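Local coordinates for putative membrane protein (Corynebacterium diphtheriae NCTC 13129, PDB 3C8I), which is of unknown function; the portion here is the C-terminal DUF3239-family part of a putative membrane protein, at residues R27-V35 against W47-I57; R70-G78 against D89-A97. One frame throughout, in Å; residues are numbered along the deposited sequence.

Contact 1 of 2, residues R27-V35 against W47-I57; sequences RDMVVMALV and WALATRNITAI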
loop_
_atom_site.group_PDB
_atom_site.type_symbol
_atom_site.label_atom_id
_atom_site.label_comp_id
_atom_site.label_asym_id
_atom_site.label_seq_id
_atom_site.Cartn_x
_atom_site.Cartn_y
_atom_site.Cartn_z
ATOM N N ARG B 27 -14.581 14.289 -2.979
ATOM C CA ARG B 27 -13.509 13.722 -3.796
ATOM C C ARG B 27 -13.583 12.202 -4.003
ATOM O O ARG B 27 -12.870 11.675 -4.858
ATOM C CB ARG B 27 -12.148 14.068 -3.191
ATOM C CG ARG B 27 -11.908 15.568 -3.093
ATOM C CD ARG B 27 -10.473 15.933 -3.471
ATOM N NE ARG B 27 -10.316 17.382 -3.457
ATOM C CZ ARG B 27 -10.257 18.117 -2.352
ATOM N NH1 ARG B 27 -10.323 17.538 -1.146
ATOM N NH2 ARG B 27 -10.124 19.440 -2.447
ATOM N N ASP B 28 -14.405 11.505 -3.215
ATOM C CA ASP B 28 -14.487 10.056 -3.319
ATOM C C ASP B 28 -15.745 9.473 -2.672
ATOM O O ASP B 28 -16.574 10.193 -2.128
ATOM C CB ASP B 28 -13.214 9.396 -2.757
ATOM C CG ASP B 28 -13.138 9.435 -1.246
ATOM O OD1 ASP B 28 -13.553 10.441 -0.648
ATOM O OD2 ASP B 28 -12.639 8.441 -0.656
ATOM N N MET B 29 -15.890 8.159 -2.802
ATOM C CA MET B 29 -16.953 7.410 -2.183
ATOM C C MET B 29 -16.394 6.215 -1.419
ATOM O O MET B 29 -15.279 5.755 -1.675
ATOM C CB MET B 29 -17.975 6.946 -3.235
ATOM C CG MET B 29 -17.537 5.863 -4.225
ATOM S SD MET B 29 -18.596 5.873 -5.751
ATOM C CE MET B 29 -17.503 6.605 -6.971
ATOM N N VAL B 30 -17.178 5.708 -0.486
ATOM C CA VAL B 30 -16.805 4.516 0.257
ATOM C C VAL B 30 -17.788 3.429 -0.109
ATOM O O VAL B 30 -18.997 3.620 -0.037
ATOM C CB VAL B 30 -16.787 4.744 1.799
ATOM C CG1 VAL B 30 -16.535 3.421 2.559
ATOM C CG2 VAL B 30 -15.729 5.748 2.182
ATOM N N VAL B 31 -17.255 2.299 -0.555
ATOM C CA VAL B 31 -18.059 1.160 -0.899
ATOM C C VAL B 31 -17.870 0.115 0.204
ATOM O O VAL B 31 -16.791 0.003 0.799
ATOM C CB VAL B 31 -17.716 0.646 -2.317
ATOM C CG1 VAL B 31 -18.605 -0.506 -2.709
ATOM C CG2 VAL B 31 -17.868 1.775 -3.347
ATOM N N MET B 32 -18.944 -0.604 0.512
ATOM C CA MET B 32 -18.919 -1.721 1.464
ATOM C C MET B 32 -19.276 -2.965 0.684
ATOM O O MET B 32 -20.228 -2.938 -0.092
ATOM C CB MET B 32 -19.953 -1.501 2.585
ATOM C CG MET B 32 -19.989 -2.606 3.685
ATOM S SD MET B 32 -21.272 -2.353 4.990
ATOM C CE MET B 32 -20.569 -0.932 5.720
ATOM N N ALA B 33 -18.537 -4.048 0.893
ATOM C CA ALA B 33 -18.832 -5.339 0.269
ATOM C C ALA B 33 -19.080 -6.414 1.307
ATOM O O ALA B 33 -18.530 -6.352 2.398
ATOM C CB ALA B 33 -17.670 -5.786 -0.679
ATOM N N LEU B 34 -19.926 -7.389 0.959
ATOM C CA LEU B 34 -20.159 -8.578 1.783
ATOM C C LEU B 34 -19.249 -9.710 1.282
ATOM O O LEU B 34 -19.404 -10.204 0.165
ATOM C CB LEU B 34 -21.654 -8.989 1.742
ATOM C CG LEU B 34 -22.072 -10.176 2.633
ATOM C CD1 LEU B 34 -22.067 -9.825 4.113
ATOM C CD2 LEU B 34 -23.436 -10.755 2.238
ATOM N N VAL B 35 -18.294 -10.107 2.117
ATOM C CA VAL B 35 -17.265 -11.060 1.742
ATOM C C VAL B 35 -17.201 -12.264 2.706
ATOM O O VAL B 35 -17.651 -12.216 3.866
ATOM C CB VAL B 35 -15.856 -10.381 1.645
ATOM C CG1 VAL B 35 -15.792 -9.391 0.470
ATOM C CG2 VAL B 35 -15.439 -9.721 2.958
ATOM N N TRP B 47 -19.234 -14.689 7.052
ATOM C CA TRP B 47 -19.496 -13.403 6.419
ATOM C C TRP B 47 -18.818 -12.258 7.137
ATOM O O TRP B 47 -18.713 -12.249 8.353
ATOM C CB TRP B 47 -20.997 -13.122 6.315
ATOM C CG TRP B 47 -21.728 -14.044 5.387
ATOM C CD1 TRP B 47 -22.741 -14.898 5.720
ATOM C CD2 TRP B 47 -21.516 -14.211 3.975
ATOM N NE1 TRP B 47 -23.165 -15.585 4.608
ATOM C CE2 TRP B 47 -22.435 -15.180 3.525
ATOM C CE3 TRP B 47 -20.642 -13.645 3.055
ATOM C CZ2 TRP B 47 -22.496 -15.592 2.196
ATOM C CZ3 TRP B 47 -20.710 -14.052 1.733
ATOM C CH2 TRP B 47 -21.636 -15.007 1.320
ATOM N N ALA B 48 -18.385 -11.280 6.359
ATOM C CA ALA B 48 -17.793 -10.061 6.873
ATOM C C ALA B 48 -18.095 -8.892 5.928
ATOM O O ALA B 48 -18.481 -9.089 4.756
ATOM C CB ALA B 48 -16.277 -10.230 7.068
ATOM N N LEU B 49 -17.919 -7.693 6.453
ATOM C CA LEU B 49 -18.074 -6.457 5.706
ATOM C C LEU B 49 -16.692 -5.879 5.465
ATOM O O LEU B 49 -15.889 -5.763 6.399
ATOM C CB LEU B 49 -18.919 -5.462 6.507
ATOM C CG LEU B 49 -20.278 -6.013 6.953
ATOM C CD1 LEU B 49 -20.921 -5.097 7.986
ATOM C CD2 LEU B 49 -21.197 -6.281 5.711
ATOM N N ALA B 50 -16.408 -5.525 4.215
ATOM C CA ALA B 50 -15.117 -4.944 3.848
ATOM C C ALA B 50 -15.384 -3.613 3.176
ATOM O O ALA B 50 -16.188 -3.544 2.262
ATOM C CB ALA B 50 -14.339 -5.905 2.886
ATOM N N THR B 51 -14.701 -2.559 3.584
ATOM C CA THR B 51 -14.881 -1.278 2.942
ATOM C C THR B 51 -13.666 -0.813 2.165
ATOM O O THR B 51 -12.530 -1.236 2.415
ATOM C CB THR B 51 -15.302 -0.161 3.954
ATOM O OG1 THR B 51 -14.302 -0.027 4.962
ATOM C CG2 THR B 51 -16.713 -0.423 4.549
ATOM N N ARG B 52 -13.911 0.077 1.212
ATOM C CA ARG B 52 -12.862 0.622 0.382
ATOM C C ARG B 52 -13.232 2.001 -0.122
ATOM O O ARG B 52 -14.331 2.214 -0.620
ATOM C CB ARG B 52 -12.629 -0.282 -0.827
ATOM C CG ARG B 52 -11.535 0.176 -1.742
ATOM C CD ARG B 52 -11.317 -0.807 -2.902
ATOM N NE ARG B 52 -10.228 -0.373 -3.776
ATOM C CZ ARG B 52 -9.525 -1.162 -4.583
ATOM N NH1 ARG B 52 -9.821 -2.451 -4.677
ATOM N NH2 ARG B 52 -8.535 -0.652 -5.330
ATOM N N ASN B 53 -12.276 2.905 -0.021
ATOM C CA ASN B 53 -12.412 4.248 -0.552
ATOM C C ASN B 53 -12.077 4.244 -2.032
ATOM O O ASN B 53 -11.008 3.772 -2.440
ATOM C CB ASN B 53 -11.536 5.204 0.232
ATOM C CG ASN B 53 -12.191 5.648 1.530
ATOM O OD1 ASN B 53 -12.658 6.789 1.641
ATOM N ND2 ASN B 53 -12.241 4.758 2.516
ATOM N N ILE B 54 -13.015 4.714 -2.840
ATOM C CA ILE B 54 -12.906 4.660 -4.299
ATOM C C ILE B 54 -13.164 6.029 -4.917
ATOM O O ILE B 54 -14.097 6.739 -4.525
ATOM C CB ILE B 54 -13.890 3.599 -4.888
ATOM C CG1 ILE B 54 -13.456 2.186 -4.450
ATOM C CG2 ILE B 54 -13.955 3.672 -6.432
ATOM C CD1 ILE B 54 -14.478 1.072 -4.890
ATOM N N THR B 55 -12.326 6.423 -5.869
ATOM C CA THR B 55 -12.490 7.745 -6.478
ATOM C C THR B 55 -13.483 7.714 -7.643
ATOM O O THR B 55 -14.334 8.593 -7.745
ATOM C CB THR B 55 -11.120 8.311 -6.900
ATOM O OG1 THR B 55 -10.317 8.497 -5.714
ATOM C CG2 THR B 55 -11.287 9.617 -7.627
ATOM N N ALA B 56 -13.403 6.694 -8.495
ATOM C CA ALA B 56 -14.202 6.648 -9.722
ATOM C C ALA B 56 -14.686 5.242 -10.068
ATOM O O ALA B 56 -13.916 4.286 -10.032
ATOM C CB ALA B 56 -13.403 7.206 -10.891
ATOM N N ILE B 57 -15.964 5.134 -10.424
ATOM C CA ILE B 57 -16.501 3.900 -10.994
ATOM C C ILE B 57 -17.313 4.301 -12.229
ATOM O O ILE B 57 -18.265 5.068 -12.098
ATOM C CB ILE B 57 -17.451 3.165 -10.019
ATOM C CG1 ILE B 57 -16.764 2.880 -8.666
ATOM C CG2 ILE B 57 -17.958 1.888 -10.673
ATOM C CD1 ILE B 57 -17.670 2.261 -7.625
HETATM O O HOH W 1 -15.525 10.330 -6.457
#

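Contact 2 of 2, residues R70-G78 against D89-A97; sequences RIPAVAVTG and DQISPMPIA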
loop_
_atom_site.group_PDB
_atom_site.type_symbol
_atom_site.label_atom_id
_atom_site.label_comp_id
_atom_site.label_asym_id
_atom_site.label_seq_id
_atom_site.Cartn_x
_atom_site.Cartn_y
_atom_site.Cartn_z
ATOM N N ARG B 70 -26.213 -0.018 -5.783
ATOM C CA ARG B 70 -25.601 -1.333 -5.882
ATOM C C ARG B 70 -24.425 -1.378 -6.883
ATOM O O ARG B 70 -24.502 -0.816 -7.981
ATOM C CB ARG B 70 -26.622 -2.358 -6.317
ATOM C CG ARG B 70 -27.788 -2.556 -5.383
ATOM C CD ARG B 70 -28.723 -3.607 -6.021
ATOM N NE ARG B 70 -29.614 -4.241 -5.039
ATOM C CZ ARG B 70 -30.259 -5.402 -5.227
ATOM N NH1 ARG B 70 -30.124 -6.098 -6.364
ATOM N NH2 ARG B 70 -31.034 -5.880 -4.261
ATOM N N ILE B 71 -23.357 -2.052 -6.472
ATOM C CA ILE B 71 -22.111 -2.179 -7.231
ATOM C C ILE B 71 -21.693 -3.651 -7.201
ATOM O O ILE B 71 -21.130 -4.108 -6.227
ATOM C CB ILE B 71 -20.931 -1.359 -6.613
ATOM C CG1 ILE B 71 -21.258 0.133 -6.460
ATOM C CG2 ILE B 71 -19.642 -1.537 -7.456
ATOM C CD1 ILE B 71 -21.554 0.846 -7.764
ATOM N N PRO B 72 -21.948 -4.396 -8.280
ATOM C CA PRO B 72 -21.425 -5.756 -8.342
ATOM C C PRO B 72 -19.887 -5.751 -8.323
ATOM O O PRO B 72 -19.271 -4.956 -9.022
ATOM C CB PRO B 72 -21.948 -6.273 -9.682
ATOM C CG PRO B 72 -22.992 -5.340 -10.072
ATOM C CD PRO B 72 -22.705 -4.038 -9.479
ATOM N N ALA B 73 -19.282 -6.648 -7.550
ATOM C CA ALA B 73 -17.862 -6.599 -7.256
ATOM C C ALA B 73 -17.273 -8.007 -7.237
ATOM O O ALA B 73 -18.014 -9.014 -7.310
ATOM C CB ALA B 73 -17.619 -5.879 -5.891
ATOM N N VAL B 74 -15.953 -8.079 -7.195
ATOM C CA VAL B 74 -15.258 -9.315 -6.868
ATOM C C VAL B 74 -14.176 -9.043 -5.828
ATOM O O VAL B 74 -13.651 -7.921 -5.739
ATOM C CB VAL B 74 -14.643 -10.063 -8.106
ATOM C CG1 VAL B 74 -15.703 -10.295 -9.199
ATOM C CG2 VAL B 74 -13.388 -9.360 -8.643
ATOM N N ALA B 75 -13.867 -10.065 -5.033
ATOM C CA ALA B 75 -12.797 -9.990 -4.051
ATOM C C ALA B 75 -11.530 -10.314 -4.801
ATOM O O ALA B 75 -11.294 -11.482 -5.191
ATOM C CB ALA B 75 -13.026 -10.963 -2.902
ATOM N N VAL B 76 -10.726 -9.285 -5.042
ATOM C CA VAL B 76 -9.608 -9.418 -5.970
ATOM C C VAL B 76 -8.375 -9.978 -5.280
ATOM O O VAL B 76 -7.661 -10.796 -5.882
ATOM C CB VAL B 76 -9.343 -8.119 -6.773
ATOM C CG1 VAL B 76 -8.724 -7.047 -5.921
ATOM C CG2 VAL B 76 -8.479 -8.415 -8.018
ATOM N N THR B 77 -8.156 -9.621 -4.016
ATOM C CA THR B 77 -7.000 -10.115 -3.278
ATOM C C THR B 77 -7.390 -10.180 -1.837
ATOM O O THR B 77 -8.407 -9.566 -1.433
ATOM C CB THR B 77 -5.727 -9.182 -3.393
ATOM O OG1 THR B 77 -6.055 -7.848 -2.976
ATOM C CG2 THR B 77 -5.191 -9.141 -4.820
ATOM N N GLY B 78 -6.601 -10.927 -1.065
ATOM C CA GLY B 78 -6.721 -10.938 0.376
ATOM C C GLY B 78 -5.428 -11.323 1.066
ATOM O O GLY B 78 -4.522 -11.847 0.423
ATOM N N ASP B 89 -7.699 -12.056 6.829
ATOM C CA ASP B 89 -7.850 -10.934 7.768
ATOM C C ASP B 89 -7.996 -9.573 7.048
ATOM O O ASP B 89 -8.337 -8.568 7.658
ATOM C CB ASP B 89 -6.699 -10.921 8.785
ATOM C CG ASP B 89 -7.093 -11.552 10.137
ATOM O OD1 ASP B 89 -8.185 -12.164 10.227
ATOM O OD2 ASP B 89 -6.323 -11.445 11.120
ATOM N N GLN B 90 -7.788 -9.583 5.749
ATOM C CA GLN B 90 -7.941 -8.412 4.900
ATOM C C GLN B 90 -8.404 -8.885 3.545
ATOM O O GLN B 90 -7.900 -9.888 3.056
ATOM C CB GLN B 90 -6.594 -7.668 4.766
ATOM C CG GLN B 90 -6.669 -6.307 4.016
ATOM C CD GLN B 90 -6.693 -6.412 2.516
ATOM O OE1 GLN B 90 -7.238 -5.521 1.836
ATOM N NE2 GLN B 90 -6.136 -7.465 1.974
ATOM N N ILE B 91 -9.368 -8.178 2.941
ATOM C CA ILE B 91 -9.877 -8.506 1.596
ATOM C C ILE B 91 -10.142 -7.202 0.822
ATOM O O ILE B 91 -10.824 -6.320 1.349
ATOM C CB ILE B 91 -11.215 -9.314 1.680
ATOM C CG1 ILE B 91 -10.993 -10.680 2.349
ATOM C CG2 ILE B 91 -11.837 -9.485 0.295
ATOM C CD1 ILE B 91 -12.276 -11.481 2.592
ATOM N N SER B 92 -9.593 -7.089 -0.386
ATOM C CA SER B 92 -9.862 -5.945 -1.287
ATOM C C SER B 92 -10.962 -6.249 -2.296
ATOM O O SER B 92 -10.759 -7.083 -3.199
ATOM C CB SER B 92 -8.628 -5.527 -2.084
ATOM O OG SER B 92 -7.593 -5.155 -1.216
ATOM N N PRO B 93 -12.112 -5.581 -2.151
ATOM C CA PRO B 93 -13.141 -5.696 -3.182
ATOM C C PRO B 93 -12.871 -4.714 -4.322
ATOM O O PRO B 93 -12.327 -3.639 -4.080
ATOM C CB PRO B 93 -14.421 -5.329 -2.441
ATOM C CG PRO B 93 -13.978 -4.361 -1.360
ATOM C CD PRO B 93 -12.529 -4.667 -1.056
ATOM N N MET B 94 -13.236 -5.089 -5.537
ATOM C CA MET B 94 -13.200 -4.176 -6.687
ATOM C C MET B 94 -14.517 -4.243 -7.450
ATOM O O MET B 94 -15.095 -5.320 -7.596
ATOM C CB MET B 94 -12.036 -4.522 -7.644
ATOM C CG MET B 94 -12.088 -5.899 -8.293
ATOM S SD MET B 94 -10.920 -6.124 -9.723
ATOM C CE MET B 94 -11.701 -5.149 -11.002
ATOM N N PRO B 95 -15.002 -3.093 -7.951
ATOM C CA PRO B 95 -16.158 -3.098 -8.821
ATOM C C PRO B 95 -15.873 -3.780 -10.150
ATOM O O PRO B 95 -14.826 -3.527 -10.755
ATOM C CB PRO B 95 -16.458 -1.621 -9.064
ATOM C CG PRO B 95 -15.381 -0.863 -8.440
ATOM C CD PRO B 95 -14.466 -1.752 -7.695
ATOM N N ILE B 96 -16.799 -4.619 -10.615
ATOM C CA ILE B 96 -16.575 -5.308 -11.905
ATOM C C ILE B 96 -16.602 -4.300 -13.063
ATOM O O ILE B 96 -15.975 -4.529 -14.103
ATOM C CB ILE B 96 -17.506 -6.536 -12.175
ATOM C CG1 ILE B 96 -18.930 -6.133 -12.486
ATOM C CG2 ILE B 96 -17.489 -7.526 -11.036
ATOM C CD1 ILE B 96 -19.746 -7.309 -13.098
ATOM N N ALA B 97 -17.262 -3.167 -12.852
ATOM C CA ALA B 97 -17.259 -2.063 -13.816
ATOM C C ALA B 97 -15.852 -1.532 -14.179
ATOM O O ALA B 97 -15.739 -0.799 -15.156
ATOM C CB ALA B 97 -18.127 -0.932 -13.330
HETATM O O HOH W 2 -19.284 -2.892 -10.817
HETATM O O HOH W 3 -5.090 -7.331 -0.361
#

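Contact 1 of 2, residues R27-V35 against W47-I57
The indole of Trp-47 receives Leu-34 on one face: CD2 stands 4.1 Å above the ring plane, nearer the ring's margin than its middle, and CG reaches Trp-47 CE3 at 3.8 Å. At the ring edge, close to its plane, lies Val-35 O, which is 3.4 Å from Trp-47 CE3. The carboxylate of Asp-28 and the amide of Asn-53 are nearly coplanar, their planes 23° apart, at the other end of the contact.

Between these ends, 29-35 and 47-54 form an antiparallel beta hairpin, their axes at 154°. Four hydrogen-bonded pairs (Met-29 with Ile-54, Val-31 with Arg-52, Ala-33 with Ala-50, Val-35 with Ala-48) contribute eight backbone bonds, alternating with non-hydrogen-bonded pairs. Strand 16-24 continues the sheet beyond 29-35.

On the face carrying Val-30, Met-32, Leu-34, Thr-51 and Leu-49, helices 115-124 and 128-132 supply the cover. Met-32 runs out with CG anti to the backbone N and turns only at its last bond, where SD comes to 4.0 Å from Leu-49 CD2; Leu-34 CD1 approaches that same Leu-49 methyl. On the face of Met-29, Val-31 and Ile-54, Val-31 CG2 meets Ile-54 CD1 at 3.8 Å. Met-29 bends at chi3 (106°), bringing CE to 4.2 Å from Ile-57 CG1 after the strand has ended. Further along this face Val-35 CG2 packs 4.0 Å from Ala-50 CB. Arg-52 extends away from the hairpin; its NH1 bonds Pro-93 O of its own chain and Trp-98 O of the second subunit. Where the strands part, a water lies near Thr-55 O and Arg-27 O, but the first approach is too short and the second weak, which makes the bridge doubtful.

Contact 2 of 2, residues R70-G78 against D89-A97
A second antiparallel beta hairpin, strands 70-80 and 88-95, forms one edge of the sheet within this chain, with 88-95 outermost, and a classic beta bulge places Asp-89 and Gln-90 both opposite Gln-79. Val-74 and Met-94 form a hydrogen-bonded pair with two backbone bonds, Val-74 N to Met-94 O and Met-94 N to Val-74 O. The pairing then slips by a residue: Val-76 N bonds Ser-92 O, whereas Ser-92 N bonds Thr-77 O, consistent with the helical phi/psi of Val-76 (-86°/-35°). At the far end Ile-96 N reaches Pro-72 O at 3.0 Å, and a water bridges that oxygen to Ala-97 N.

Met-94 sets CG between its backbone N and C (chi1 62°), alongside Val-74 CG2 at 3.7 Å. Val-74 CG1 meets Ile-96 CG2 at 3.8 Å, the side chains roughly perpendicular. Val-76 comes across Met-94 similarly, with CG2 3.8 Å from SD. Ile-71 CG2 touches Pro-95 CB at 3.6 Å, and Ala-75 CB touches Ile-91 CG2 at 3.7 Å. A second water links Thr-77 OG1 to Gln-90 NE2, while Ser-92 OG bonds Ala-99 O of the second subunit.

The strand donates through Ser-92 and Met-94, and Ile-96, just past its end, adds a third bond; Pro-93 and Pro-95 occupy non-hydrogen-bonded pairs, which implies that their missing N-H costs this contact nothing.

Both contacts are largely buried hairpins of one sheet, in series along the chain, with strand 16-24 between them in strand order; their centres lie about 8 Å apart. Contact 1 is the larger, burying 996 Å² against 621 Å², and is evenly paired, whereas in contact 2 the pairing shifts by one residue at Val-76, with prolines at non-hydrogen-bonded positions. Among the touching residues, the exposed ones all belong to contact 1. The hairpins also touch directly: Ala-33 CB lies 3.7 Å from Pro-93 CB, and Val-35 CG2 is 3.6 Å from Ile-91 CD1. Both reach the second subunit, contact 1 chiefly through Arg-52, contact 2 through a mixed polar and apolar patch.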